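Local atomic coordinates of cycloalternan-forming enzyme (Listeria monocytogenes serovar 1/2a, PDB entry 5F7U), a protein that belongs to glycoside hydrolase family 31, combining a TIM-barrel domain with several beta-rich domains, among them a family 6 carbohydrate-binding module, and carries bound glycans and magnesium ions. Residues K388-P393 against S674-V679; P669-S674 against V679-D684; V20-R25 against N76-A81; V36-T41 against I92-K97. The protein carries 1 engineered substitution. All coordinates share one frame; numbering follows the deposited sequence.

Contact 1 (K388-P393 against S674-V679); sequences KANDIP and SPWNAV
Asn-390 ND2 donates to Asn-386 O one turn back, which helps to fix the rotation of the amide, and lies 3.6 Å from Trp-676 CB across the contact. The amide and indole planes are 15° apart. Trp-676 presents its CB in this way because its CG sits between the backbone N and the carbonyl carbon (chi1 57°), which carries the indole back over the start of its own helix. There Ser-674, the N-cap of helix 675-682, has its OG above the indole, toward the rim. Two hydrogen bonds hold that oxygen: it accepts from Asn-677 N at 3.2 Å (152° at the hydrogen) and is bonded to Glu-672 OE1. Ile-392 serves both neighbours: its CG1 approaches the indole edge, 4.1 Å from Trp-676 CZ3, and its CD1 runs past Pro-675 CG at 4.0 Å. Leu-695 of helix 687-700 touches Ile-392, and Phe-691 touches Pro-675. The geometry is that of a Schellman motif, with Asp-391 as the C-prime residue, set against a capped first turn: in the TIM barrel, the end of helix 377-389, which follows the first strand 367-369, packs on the start of helix 675-682, which follows the last strand 657-660.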
loop_
_atom_site.group_PDB
_atom_site.type_symbol
_atom_site.label_atom_id
_atom_site.label_comp_id
_atom_site.label_asym_id
_atom_site.label_seq_id
_atom_site.Cartn_x
_atom_site.Cartn_y
_atom_site.Cartn_z
ATOM N N LYS A 388 15.635 19.099 17.035
ATOM C CA LYS A 388 16.931 18.899 17.687
ATOM C C LYS A 388 16.764 18.859 19.205
ATOM O O LYS A 388 17.291 17.961 19.842
ATOM C CB LYS A 388 17.952 19.969 17.244
ATOM C CG LYS A 388 19.400 19.739 17.670
ATOM C CD LYS A 388 20.287 20.847 17.102
ATOM C CE LYS A 388 21.526 21.131 17.951
ATOM N NZ LYS A 388 22.290 22.348 17.505
ATOM N N ALA A 389 15.998 19.794 19.767
ATOM C CA ALA A 389 15.824 19.889 21.231
ATOM C C ALA A 389 15.070 18.693 21.820
ATOM O O ALA A 389 15.286 18.313 22.983
ATOM C CB ALA A 389 15.113 21.183 21.598
ATOM N N ASN A 390 14.196 18.119 21.006
ATOM C CA ASN A 390 13.354 16.986 21.388
ATOM C C ASN A 390 13.910 15.632 20.930
ATOM O O ASN A 390 13.205 14.612 20.986
ATOM C CB ASN A 390 11.923 17.225 20.881
ATOM C CG ASN A 390 11.215 18.323 21.662
ATOM O OD1 ASN A 390 10.795 18.095 22.792
ATOM N ND2 ASN A 390 11.123 19.526 21.092
ATOM N N ASP A 391 15.173 15.630 20.491
ATOM C CA ASP A 391 15.865 14.418 20.026
ATOM C C ASP A 391 15.044 13.614 19.002
ATOM O O ASP A 391 14.792 12.415 19.186
ATOM C CB ASP A 391 16.279 13.544 21.228
ATOM C CG ASP A 391 17.161 14.293 22.224
ATOM O OD1 ASP A 391 18.127 14.950 21.793
ATOM O OD2 ASP A 391 16.890 14.225 23.444
ATOM N N ILE A 392 14.627 14.314 17.945
ATOM C CA ILE A 392 13.825 13.722 16.869
ATOM C C ILE A 392 14.693 13.729 15.600
ATOM O O ILE A 392 14.728 14.735 14.878
ATOM C CB ILE A 392 12.480 14.482 16.662
ATOM C CG1 ILE A 392 11.672 14.610 17.962
ATOM C CG2 ILE A 392 11.666 13.850 15.523
ATOM C CD1 ILE A 392 11.209 13.290 18.588
ATOM N N PRO A 393 15.396 12.612 15.326
ATOM C CA PRO A 393 16.302 12.543 14.182
ATOM C C PRO A 393 15.559 12.219 12.865
ATOM O O PRO A 393 15.786 11.187 12.230
ATOM C CB PRO A 393 17.269 11.443 14.605
ATOM C CG PRO A 393 16.388 10.492 15.356
ATOM C CD PRO A 393 15.495 11.394 16.157
ATOM N N SER A 674 3.434 17.414 14.921
ATOM C CA SER A 674 4.738 17.064 15.478
ATOM C C SER A 674 4.568 16.598 16.934
ATOM O O SER A 674 3.579 16.976 17.587
ATOM C CB SER A 674 5.613 18.314 15.439
ATOM O OG SER A 674 5.049 19.316 16.267
ATOM N N PRO A 675 5.542 15.811 17.473
ATOM C CA PRO A 675 5.339 15.329 18.849
ATOM C C PRO A 675 5.411 16.452 19.881
ATOM O O PRO A 675 4.672 16.406 20.857
ATOM C CB PRO A 675 6.454 14.297 19.053
ATOM C CG PRO A 675 7.476 14.605 18.000
ATOM C CD PRO A 675 6.700 15.151 16.826
ATOM N N TRP A 676 6.260 17.464 19.651
ATOM C CA TRP A 676 6.343 18.595 20.570
ATOM C C TRP A 676 5.041 19.426 20.571
ATOM O O TRP A 676 4.559 19.836 21.635
ATOM C CB TRP A 676 7.623 19.451 20.318
ATOM C CG TRP A 676 7.750 19.977 18.911
ATOM C CD1 TRP A 676 7.247 21.149 18.441
ATOM C CD2 TRP A 676 8.426 19.355 17.801
ATOM N NE1 TRP A 676 7.536 21.291 17.098
ATOM C CE2 TRP A 676 8.249 20.203 16.676
ATOM C CE3 TRP A 676 9.135 18.153 17.638
ATOM C CZ2 TRP A 676 8.790 19.911 15.413
ATOM C CZ3 TRP A 676 9.660 17.840 16.364
ATOM C CH2 TRP A 676 9.477 18.720 15.267
ATOM N N ASN A 677 4.453 19.658 19.398
ATOM C CA ASN A 677 3.153 20.330 19.371
ATOM C C ASN A 677 2.021 19.495 19.936
ATOM O O ASN A 677 1.082 20.055 20.518
ATOM C CB ASN A 677 2.767 20.837 17.975
ATOM C CG ASN A 677 1.679 21.901 18.043
ATOM O OD1 ASN A 677 1.806 22.871 18.796
ATOM N ND2 ASN A 677 0.579 21.688 17.325
ATOM N N ALA A 678 2.108 18.173 19.777
ATOM C CA ALA A 678 1.088 17.286 20.344
ATOM C C ALA A 678 1.090 17.392 21.875
ATOM O O ALA A 678 0.026 17.480 22.493
ATOM C CB ALA A 678 1.273 15.847 19.854
ATOM N N VAL A 679 2.288 17.408 22.473
ATOM C CA VAL A 679 2.449 17.674 23.908
ATOM C C VAL A 679 1.787 19.018 24.270
ATOM O O VAL A 679 0.990 19.086 25.225
ATOM C CB VAL A 679 3.948 17.627 24.340
ATOM C CG1 VAL A 679 4.154 18.192 25.750
ATOM C CG2 VAL A 679 4.464 16.200 24.282
#

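Contact 2 (P669-S674 against V679-D684); sequences PSEERS and VARTGD
Arg-681 NH1 makes both direct hydrogen bonds between these segments. One goes to Ser-670 O at 3.0 Å, with NH1 lying above the carbonyl plane, 40° out of it, and this oxygen accepts from Asn-677 ND2 as well; the other, part of a salt bridge, goes to Glu-671 OE2 at 3.2 Å. This carboxylate is met from above its own plane and stands almost perpendicular to the guanidinium, while both acceptors lie near the guanidinium plane. A water bridges the pair, donating to Glu-671 OE2 and accepting from Arg-681 NH2, 2.8 Å away. The other oxygen of Glu-671, OE1, accepts from Arg-673 NH1 on its anti lone pair at 2.9 Å, and the same nitrogen donates to Glu-671 O. One carboxylate thus stands between two arginines, probably easing their mutual repulsion.

The network lies in the loop after the last barrel strand, 657-660, where an ST turn runs from Ser-670 OG to Glu-672 N. Ser-670 OG and Glu-671 N are also hydrogen-bonded to the carboxylate of Glu-373, a magnesium ligand, and so belong to its second shell.

Bends at chi2 and chi3 (-66° and -56°) fold Arg-681 against the ring of Pro-669, whose CG lies over one guanidinium face, 3.7 Å from Arg-681 NE.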
loop_
_atom_site.group_PDB
_atom_site.type_symbol
_atom_site.label_atom_id
_atom_site.label_comp_id
_atom_site.label_asym_id
_atom_site.label_seq_id
_atom_site.Cartn_x
_atom_site.Cartn_y
_atom_site.Cartn_z
ATOM N N PRO A 669 -4.040 28.127 18.044
ATOM C CA PRO A 669 -2.645 27.669 18.129
ATOM C C PRO A 669 -2.211 26.774 16.967
ATOM O O PRO A 669 -3.036 26.392 16.120
ATOM C CB PRO A 669 -2.635 26.857 19.430
ATOM C CG PRO A 669 -4.031 26.338 19.543
ATOM C CD PRO A 669 -4.913 27.433 19.015
ATOM N N SER A 670 -0.923 26.438 16.951
ATOM C CA SER A 670 -0.359 25.595 15.898
ATOM C C SER A 670 -1.128 24.293 15.726
ATOM O O SER A 670 -1.509 23.655 16.715
ATOM C CB SER A 670 1.086 25.240 16.225
ATOM O OG SER A 670 1.645 24.438 15.187
ATOM N N GLU A 671 -1.280 23.882 14.472
ATOM C CA GLU A 671 -1.878 22.592 14.150
ATOM C C GLU A 671 -0.857 21.508 13.815
ATOM O O GLU A 671 -1.255 20.410 13.420
ATOM C CB GLU A 671 -2.872 22.747 12.983
ATOM C CG GLU A 671 -4.158 23.495 13.348
ATOM C CD GLU A 671 -5.065 22.758 14.328
ATOM O OE1 GLU A 671 -4.973 21.531 14.497
ATOM O OE2 GLU A 671 -5.903 23.419 14.949
ATOM N N GLU A 672 0.445 21.777 13.994
ATOM C CA GLU A 672 1.459 20.746 13.687
ATOM C C GLU A 672 1.132 19.418 14.372
ATOM O O GLU A 672 0.858 19.382 15.589
ATOM C CB GLU A 672 2.840 21.121 14.209
ATOM C CG GLU A 672 3.527 22.293 13.561
ATOM C CD GLU A 672 4.889 22.539 14.193
ATOM O OE1 GLU A 672 5.446 21.666 14.935
ATOM O OE2 GLU A 672 5.391 23.656 13.989
ATOM N N ARG A 673 1.218 18.330 13.609
ATOM C CA ARG A 673 1.144 16.992 14.188
ATOM C C ARG A 673 2.542 16.485 14.590
ATOM O O ARG A 673 2.807 15.284 14.614
ATOM C CB ARG A 673 0.447 16.030 13.222
ATOM C CG ARG A 673 -1.066 15.905 13.451
ATOM C CD ARG A 673 -1.814 17.164 13.064
ATOM N NE ARG A 673 -3.260 16.925 12.979
ATOM C CZ ARG A 673 -4.183 17.878 13.086
ATOM N NH1 ARG A 673 -3.829 19.153 13.310
ATOM N NH2 ARG A 673 -5.479 17.560 12.984
ATOM N N SER A 674 3.434 17.414 14.921
ATOM C CA SER A 674 4.738 17.064 15.478
ATOM C C SER A 674 4.568 16.598 16.934
ATOM O O SER A 674 3.579 16.976 17.587
ATOM C CB SER A 674 5.613 18.314 15.439
ATOM O OG SER A 674 5.049 19.316 16.267
ATOM N N VAL A 679 2.288 17.408 22.473
ATOM C CA VAL A 679 2.449 17.674 23.908
ATOM C C VAL A 679 1.787 19.018 24.270
ATOM O O VAL A 679 0.990 19.086 25.225
ATOM C CB VAL A 679 3.948 17.627 24.340
ATOM C CG1 VAL A 679 4.154 18.192 25.750
ATOM C CG2 VAL A 679 4.464 16.200 24.282
ATOM N N ALA A 680 2.090 20.075 23.508
ATOM C CA ALA A 680 1.549 21.418 23.786
ATOM C C ALA A 680 0.011 21.456 23.718
ATOM O O ALA A 680 -0.628 21.959 24.650
ATOM C CB ALA A 680 2.160 22.447 22.838
ATOM N N ARG A 681 -0.563 20.875 22.663
ATOM C CA ARG A 681 -2.009 20.907 22.416
ATOM C C ARG A 681 -2.835 20.048 23.365
ATOM O O ARG A 681 -3.917 20.465 23.782
ATOM C CB ARG A 681 -2.329 20.512 20.960
ATOM C CG ARG A 681 -1.886 21.528 19.909
ATOM C CD ARG A 681 -2.640 22.862 20.010
ATOM N NE ARG A 681 -4.105 22.698 19.926
ATOM C CZ ARG A 681 -4.824 22.676 18.808
ATOM N NH1 ARG A 681 -4.257 22.817 17.621
ATOM N NH2 ARG A 681 -6.142 22.500 18.873
ATOM N N THR A 682 -2.328 18.868 23.712
ATOM C CA THR A 682 -3.077 17.924 24.566
ATOM C C THR A 682 -2.748 18.077 26.046
ATOM O O THR A 682 -3.510 17.616 26.891
ATOM C CB THR A 682 -2.772 16.443 24.215
ATOM O OG1 THR A 682 -1.394 16.179 24.475
ATOM C CG2 THR A 682 -3.069 16.114 22.763
ATOM N N GLY A 683 -1.595 18.664 26.359
ATOM C CA GLY A 683 -1.117 18.754 27.737
ATOM C C GLY A 683 -0.511 17.459 28.245
ATOM O O GLY A 683 -0.127 17.380 29.407
ATOM N N ASP A 684 -0.421 16.437 27.389
ATOM C CA ASP A 684 0.094 15.136 27.797
ATOM C C ASP A 684 1.576 15.014 27.472
ATOM O O ASP A 684 1.936 14.678 26.340
ATOM C CB ASP A 684 -0.702 13.987 27.142
ATOM C CG ASP A 684 -0.321 12.615 27.698
ATOM O OD1 ASP A 684 0.715 12.480 28.403
ATOM O OD2 ASP A 684 -1.099 11.663 27.447
HETATM O O HOH W 1 -7.663 21.987 16.579
#

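Contact 3 (V20-R25 against N76-A81); sequences VQPTER and NTYWKA. With GLC (alpha-D-glucopyranose), chain E.
Tyr-78 brings the CD2-CE2 flank of its ring against Pro-22: CE2 comes to 3.7 Å from Pro-22 CB and nearly as close to CG, the two side chains crossing at a slant. Pro-22 also offers its backbone, with O at 3.7 Å from Tyr-78 CD2. Thr-23 completes the meeting through a single methyl, its CG2 standing at the ring edge near the plane, 4.0 Å from Tyr-78 CE2. The methyl arrives there because chi1 of 54° sets it anti to the carbonyl carbon and lodges OG1 between the backbone N and that carbon. Tyr-71 of the neighbouring strand 60-73 stacks on Tyr-78 and touches Pro-22 as well, so the proline touches both tyrosines.

Within the loop, Gln-21 N donates to Glu-24 OE2 at 2.8 Å, with the donor above the carboxylate plane; Glu-24 OE1 makes a salt bridge to Arg-28.

Two residues before Tyr-78 on the same strand, Asn-76 turns its amide to alpha-D-glucopyranose. The sugar's O2 donates to Asn-76 OD1 at 2.6 Å, and Asn-76 ND2 donates to O3 at 2.8 Å. A further bond from ND2 to Thr-41 OG1 of strand 36-43 helps position the amide. One planar group thereby grips two adjacent hydroxyls, the bidentate pairing familiar from carbohydrate-binding sites, in the glycan pocket of Tyr-8, Trp-43, Asn-75 and Asn-76 in the beta-rich N-terminal domain.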
loop_
_atom_site.group_PDB
_atom_site.type_symbol
_atom_site.label_atom_id
_atom_site.label_comp_id
_atom_site.label_asym_id
_atom_site.label_seq_id
_atom_site.Cartn_x
_atom_site.Cartn_y
_atom_site.Cartn_z
ATOM N N VAL A 20 -23.778 14.810 -12.773
ATOM C CA VAL A 20 -24.031 15.330 -14.118
ATOM C C VAL A 20 -24.095 16.840 -14.049
ATOM O O VAL A 20 -24.491 17.402 -13.016
ATOM C CB VAL A 20 -25.335 14.770 -14.768
ATOM C CG1 VAL A 20 -25.276 13.240 -14.885
ATOM C CG2 VAL A 20 -26.590 15.235 -14.009
ATOM N N GLN A 21 -23.684 17.488 -15.142
ATOM C CA GLN A 21 -24.026 18.884 -15.396
ATOM C C GLN A 21 -25.509 18.954 -15.782
ATOM O O GLN A 21 -26.076 17.944 -16.198
ATOM C CB GLN A 21 -23.118 19.457 -16.492
ATOM C CG GLN A 21 -21.647 19.494 -16.052
ATOM C CD GLN A 21 -21.429 20.365 -14.828
ATOM O OE1 GLN A 21 -21.204 19.864 -13.716
ATOM N NE2 GLN A 21 -21.536 21.675 -15.013
ATOM N N PRO A 22 -26.158 20.125 -15.616
ATOM C CA PRO A 22 -27.617 20.172 -15.817
ATOM C C PRO A 22 -28.059 20.314 -17.284
ATOM O O PRO A 22 -29.228 20.568 -17.550
ATOM C CB PRO A 22 -28.032 21.428 -15.020
ATOM C CG PRO A 22 -26.826 22.305 -15.057
ATOM C CD PRO A 22 -25.655 21.349 -14.955
ATOM N N THR A 23 -27.132 20.133 -18.213
ATOM C CA THR A 23 -27.404 20.328 -19.645
ATOM C C THR A 23 -26.847 19.181 -20.491
ATOM O O THR A 23 -26.408 19.381 -21.643
ATOM C CB THR A 23 -26.838 21.663 -20.142
ATOM O OG1 THR A 23 -25.438 21.746 -19.815
ATOM C CG2 THR A 23 -27.615 22.842 -19.504
ATOM N N GLU A 24 -26.912 17.978 -19.925
ATOM C CA GLU A 24 -26.366 16.757 -20.555
ATOM C C GLU A 24 -27.455 15.959 -21.267
ATOM O O GLU A 24 -28.656 16.247 -21.137
ATOM C CB GLU A 24 -25.733 15.854 -19.497
ATOM C CG GLU A 24 -24.506 16.447 -18.815
ATOM C CD GLU A 24 -23.726 15.430 -17.986
ATOM O OE1 GLU A 24 -23.987 14.196 -18.103
ATOM O OE2 GLU A 24 -22.835 15.872 -17.226
ATOM N N ARG A 25 -27.021 14.947 -22.012
ATOM C CA ARG A 25 -27.912 13.937 -22.568
ATOM C C ARG A 25 -27.957 12.750 -21.612
ATOM O O ARG A 25 -26.926 12.365 -21.052
ATOM C CB ARG A 25 -27.377 13.487 -23.916
ATOM C CG ARG A 25 -28.086 12.269 -24.498
ATOM C CD ARG A 25 -27.591 12.041 -25.911
ATOM N NE ARG A 25 -26.220 11.502 -25.943
ATOM C CZ ARG A 25 -25.276 11.918 -26.780
ATOM N NH1 ARG A 25 -24.105 11.305 -26.790
ATOM N NH2 ARG A 25 -25.491 12.954 -27.598
ATOM N N ASN A 76 -31.371 31.313 -15.536
ATOM C CA ASN A 76 -31.591 30.307 -16.582
ATOM C C ASN A 76 -32.894 29.528 -16.490
ATOM O O ASN A 76 -33.428 29.296 -15.397
ATOM C CB ASN A 76 -30.456 29.273 -16.555
ATOM C CG ASN A 76 -29.131 29.835 -17.004
ATOM O OD1 ASN A 76 -28.649 30.845 -16.490
ATOM N ND2 ASN A 76 -28.535 29.181 -17.980
ATOM N N THR A 77 -33.385 29.126 -17.662
ATOM C CA THR A 77 -34.437 28.125 -17.776
ATOM C C THR A 77 -33.829 26.825 -18.267
ATOM O O THR A 77 -32.956 26.818 -19.153
ATOM C CB THR A 77 -35.554 28.590 -18.739
ATOM O OG1 THR A 77 -36.078 29.820 -18.255
ATOM C CG2 THR A 77 -36.711 27.570 -18.784
ATOM N N TYR A 78 -34.306 25.726 -17.698
ATOM C CA TYR A 78 -33.841 24.390 -18.067
ATOM C C TYR A 78 -35.015 23.658 -18.661
ATOM O O TYR A 78 -36.149 23.769 -18.158
ATOM C CB TYR A 78 -33.253 23.660 -16.839
ATOM C CG TYR A 78 -31.981 24.321 -16.389
ATOM C CD1 TYR A 78 -32.011 25.400 -15.501
ATOM C CD2 TYR A 78 -30.741 23.889 -16.875
ATOM C CE1 TYR A 78 -30.847 26.026 -15.092
ATOM C CE2 TYR A 78 -29.569 24.513 -16.484
ATOM C CZ TYR A 78 -29.629 25.573 -15.602
ATOM O OH TYR A 78 -28.465 26.199 -15.231
ATOM N N TRP A 79 -34.740 22.965 -19.754
ATOM C CA TRP A 79 -35.737 22.324 -20.604
ATOM C C TRP A 79 -35.354 20.864 -20.857
ATOM O O TRP A 79 -34.161 20.530 -20.862
ATOM C CB TRP A 79 -35.774 23.026 -21.974
ATOM C CG TRP A 79 -35.893 24.529 -21.962
ATOM C CD1 TRP A 79 -34.897 25.435 -21.746
ATOM C CD2 TRP A 79 -37.078 25.294 -22.246
ATOM N NE1 TRP A 79 -35.387 26.720 -21.849
ATOM C CE2 TRP A 79 -36.720 26.663 -22.155
ATOM C CE3 TRP A 79 -38.408 24.955 -22.565
ATOM C CZ2 TRP A 79 -37.646 27.703 -22.354
ATOM C CZ3 TRP A 79 -39.339 25.991 -22.760
ATOM C CH2 TRP A 79 -38.942 27.354 -22.669
ATOM N N LYS A 80 -36.364 20.011 -21.061
ATOM C CA LYS A 80 -36.149 18.611 -21.429
ATOM C C LYS A 80 -36.774 18.310 -22.773
ATOM O O LYS A 80 -37.973 18.563 -22.978
ATOM C CB LYS A 80 -36.728 17.648 -20.379
ATOM C CG LYS A 80 -35.897 17.550 -19.122
ATOM C CD LYS A 80 -36.471 16.492 -18.183
ATOM C CE LYS A 80 -35.615 16.358 -16.923
ATOM N NZ LYS A 80 -34.305 15.681 -17.151
ATOM N N ALA A 81 -35.958 17.774 -23.676
ATOM C CA ALA A 81 -36.428 17.300 -24.981
ATOM C C ALA A 81 -36.330 15.784 -25.002
ATOM O O ALA A 81 -35.262 15.229 -24.708
ATOM C CB ALA A 81 -35.591 17.903 -26.094
HETATM C C1 GLC E . -24.929 33.538 -18.382
HETATM C C2 GLC E . -25.825 32.302 -18.183
HETATM C C3 GLC E . -24.997 31.013 -18.133
HETATM C C4 GLC E . -24.103 30.873 -19.373
HETATM C C5 GLC E . -23.239 32.136 -19.552
HETATM C C6 GLC E . -22.476 32.134 -20.875
HETATM O O1 GLC E . -24.207 33.850 -17.185
HETATM O O2 GLC E . -26.627 32.449 -17.003
HETATM O O3 GLC E . -25.848 29.870 -18.036
HETATM O O4 GLC E . -23.266 29.720 -19.210
HETATM O O5 GLC E . -24.016 33.353 -19.485
HETATM O O6 GLC E . -21.337 32.988 -20.746
#

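Contact 4 (V36-T41 against I92-K97); sequences VILNIT and ITYTTK
The ring of Tyr-94 carries Leu-38 on one face: CD1 stands 3.9 Å from the ring centroid and 26° off its normal, a CH-pi contact. This is the packing of a beta sandwich, in which strands 36-43 and 91-100 lie face to face across the interior, consistent with the immunoglobulin-like E-set clan to which the N-terminal domain is assigned. The other methyl of Leu-38 is displaced toward the phenol end, where CD2 lies 3.5 Å from Tyr-94 CZ. His-9 meets the same tyrosine ring with the two planes about 55° apart. The short strand axes approach to 8.5 Å and run in broadly the same direction, crossing at -35°, so the strands meet through side chains and not as backbone neighbours.

Tyr-94 swings its ring into the interior with CG between its own N and carbonyl carbon (chi1 68°). Though the residue is buried, its OH is hydrogen-bonded to both His-9 NE2 and Arg-25 NH2, which would hold the phenol in place against Leu-38.

Farther along, Ile-40 and Thr-96 run alongside one another, pointing opposite ways. Thr-96 spends its polar branch elsewhere, with OG1 hydrogen-bonded to Glu-7 OE2, and gives its methyl to the interior. Ile-40 CD1 rests 3.7 Å from Thr-96 CG2, and Thr-96 CG2 also lies 4.1 Å from Leu-38 CD1.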
loop_
_atom_site.group_PDB
_atom_site.type_symbol
_atom_site.label_atom_id
_atom_site.label_comp_id
_atom_site.label_asym_id
_atom_site.label_seq_id
_atom_site.Cartn_x
_atom_site.Cartn_y
_atom_site.Cartn_z
ATOM N N VAL A 36 -34.187 8.550 -24.606
ATOM C CA VAL A 36 -33.096 9.535 -24.662
ATOM C C VAL A 36 -33.664 10.919 -24.372
ATOM O O VAL A 36 -34.540 11.412 -25.095
ATOM C CB VAL A 36 -32.371 9.519 -26.021
ATOM C CG1 VAL A 36 -31.229 10.549 -26.055
ATOM C CG2 VAL A 36 -31.843 8.115 -26.331
ATOM N N ILE A 37 -33.175 11.519 -23.290
ATOM C CA ILE A 37 -33.564 12.874 -22.888
ATOM C C ILE A 37 -32.412 13.845 -23.075
ATOM O O ILE A 37 -31.261 13.545 -22.706
ATOM C CB ILE A 37 -34.015 12.919 -21.399
ATOM C CG1 ILE A 37 -35.202 11.965 -21.151
ATOM C CG2 ILE A 37 -34.344 14.354 -20.940
ATOM C CD1 ILE A 37 -36.483 12.328 -21.877
ATOM N N LEU A 38 -32.733 15.019 -23.615
ATOM C CA LEU A 38 -31.768 16.110 -23.747
ATOM C C LEU A 38 -32.116 17.251 -22.811
ATOM O O LEU A 38 -33.215 17.816 -22.874
ATOM C CB LEU A 38 -31.701 16.616 -25.188
ATOM C CG LEU A 38 -31.609 15.598 -26.312
ATOM C CD1 LEU A 38 -31.683 16.352 -27.641
ATOM C CD2 LEU A 38 -30.321 14.784 -26.234
ATOM N N ASN A 39 -31.172 17.576 -21.938
ATOM C CA ASN A 39 -31.324 18.714 -21.031
ATOM C C ASN A 39 -30.660 19.943 -21.632
ATOM O O ASN A 39 -29.479 19.912 -21.953
ATOM C CB ASN A 39 -30.750 18.369 -19.661
ATOM C CG ASN A 39 -31.494 17.219 -19.025
ATOM O OD1 ASN A 39 -32.629 17.390 -18.599
ATOM N ND2 ASN A 39 -30.889 16.022 -19.023
ATOM N N ILE A 40 -31.443 21.009 -21.777
ATOM C CA ILE A 40 -31.016 22.225 -22.492
ATOM C C ILE A 40 -31.272 23.449 -21.622
ATOM O O ILE A 40 -32.297 23.508 -20.948
ATOM C CB ILE A 40 -31.830 22.349 -23.812
ATOM C CG1 ILE A 40 -31.650 21.077 -24.664
ATOM C CG2 ILE A 40 -31.458 23.614 -24.595
ATOM C CD1 ILE A 40 -32.785 20.862 -25.674
ATOM N N THR A 41 -30.361 24.435 -21.637
ATOM C CA THR A 41 -30.613 25.684 -20.902
ATOM C C THR A 41 -30.686 26.870 -21.839
ATOM O O THR A 41 -30.041 26.872 -22.894
ATOM C CB THR A 41 -29.598 25.932 -19.748
ATOM O OG1 THR A 41 -30.085 26.937 -18.843
ATOM C CG2 THR A 41 -28.214 26.323 -20.247
ATOM N N ILE A 92 -27.993 8.749 -34.634
ATOM C CA ILE A 92 -28.791 9.948 -34.388
ATOM C C ILE A 92 -27.883 11.167 -34.389
ATOM O O ILE A 92 -26.858 11.166 -33.705
ATOM C CB ILE A 92 -29.559 9.833 -33.045
ATOM C CG1 ILE A 92 -30.358 8.501 -32.943
ATOM C CG2 ILE A 92 -30.388 11.081 -32.761
ATOM C CD1 ILE A 92 -31.189 8.085 -34.133
ATOM N N THR A 93 -28.259 12.198 -35.151
ATOM C CA THR A 93 -27.538 13.479 -35.133
ATOM C C THR A 93 -28.521 14.612 -34.843
ATOM O O THR A 93 -29.565 14.689 -35.488
ATOM C CB THR A 93 -26.784 13.712 -36.454
ATOM O OG1 THR A 93 -25.804 12.669 -36.623
ATOM C CG2 THR A 93 -26.080 15.078 -36.471
ATOM N N TYR A 94 -28.188 15.481 -33.889
ATOM C CA TYR A 94 -29.128 16.539 -33.479
ATOM C C TYR A 94 -28.435 17.850 -33.158
ATOM O O TYR A 94 -27.252 17.876 -32.815
ATOM C CB TYR A 94 -29.996 16.079 -32.281
ATOM C CG TYR A 94 -29.230 15.886 -30.977
ATOM C CD1 TYR A 94 -29.076 16.950 -30.071
ATOM C CD2 TYR A 94 -28.659 14.647 -30.649
ATOM C CE1 TYR A 94 -28.359 16.786 -28.880
ATOM C CE2 TYR A 94 -27.937 14.481 -29.462
ATOM C CZ TYR A 94 -27.796 15.554 -28.587
ATOM O OH TYR A 94 -27.099 15.386 -27.394
ATOM N N THR A 95 -29.211 18.930 -33.240
ATOM C CA THR A 95 -28.786 20.273 -32.885
ATOM C C THR A 95 -29.892 20.816 -31.987
ATOM O O THR A 95 -31.077 20.707 -32.309
ATOM C CB THR A 95 -28.620 21.139 -34.155
ATOM O OG1 THR A 95 -27.611 20.566 -34.994
ATOM C CG2 THR A 95 -28.228 22.592 -33.832
ATOM N N THR A 96 -29.510 21.360 -30.838
ATOM C CA THR A 96 -30.489 21.952 -29.920
ATOM C C THR A 96 -30.565 23.439 -30.211
ATOM O O THR A 96 -29.546 24.053 -30.527
ATOM C CB THR A 96 -30.140 21.663 -28.444
ATOM O OG1 THR A 96 -28.811 22.120 -28.176
ATOM C CG2 THR A 96 -30.225 20.162 -28.190
ATOM N N LYS A 97 -31.769 24.006 -30.138
ATOM C CA LYS A 97 -32.001 25.402 -30.539
ATOM C C LYS A 97 -32.914 26.144 -29.582
ATOM O O LYS A 97 -33.849 25.560 -29.037
ATOM C CB LYS A 97 -32.606 25.497 -31.950
ATOM C CG LYS A 97 -31.694 24.953 -33.032
ATOM C CD LYS A 97 -32.132 25.424 -34.402
ATOM C CE LYS A 97 -31.054 25.112 -35.415
ATOM N NZ LYS A 97 -31.485 25.628 -36.748
#

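The four contacts form two pairs at distant places in the chain. Contacts 1 and 2, with centres 10 Å apart, share Ser-674, the N-cap, and Val-679 of helix 675-682; Asn-677 ND2 ties them by probable hydrogen bonds to Glu-672 O and Ser-670 O, each 2.9 Å away. The Ser-670 side chain of contact 2 is about 8 Å from a bound magnesium ion. Contacts 3 and 4, 9 Å apart between centres, meet where strands 76-84 and 36-43 pair, as in the probable bond from Leu-38 N to Ala-81 O at 2.8 Å. Contact 3 holds Asn-76 of the glycan pocket, and the Ile-40 side chain of contact 4 lies about 10 Å from a bound alpha-D-glucopyranose. Contacts 1 and 3 are about 55 Å apart between centres.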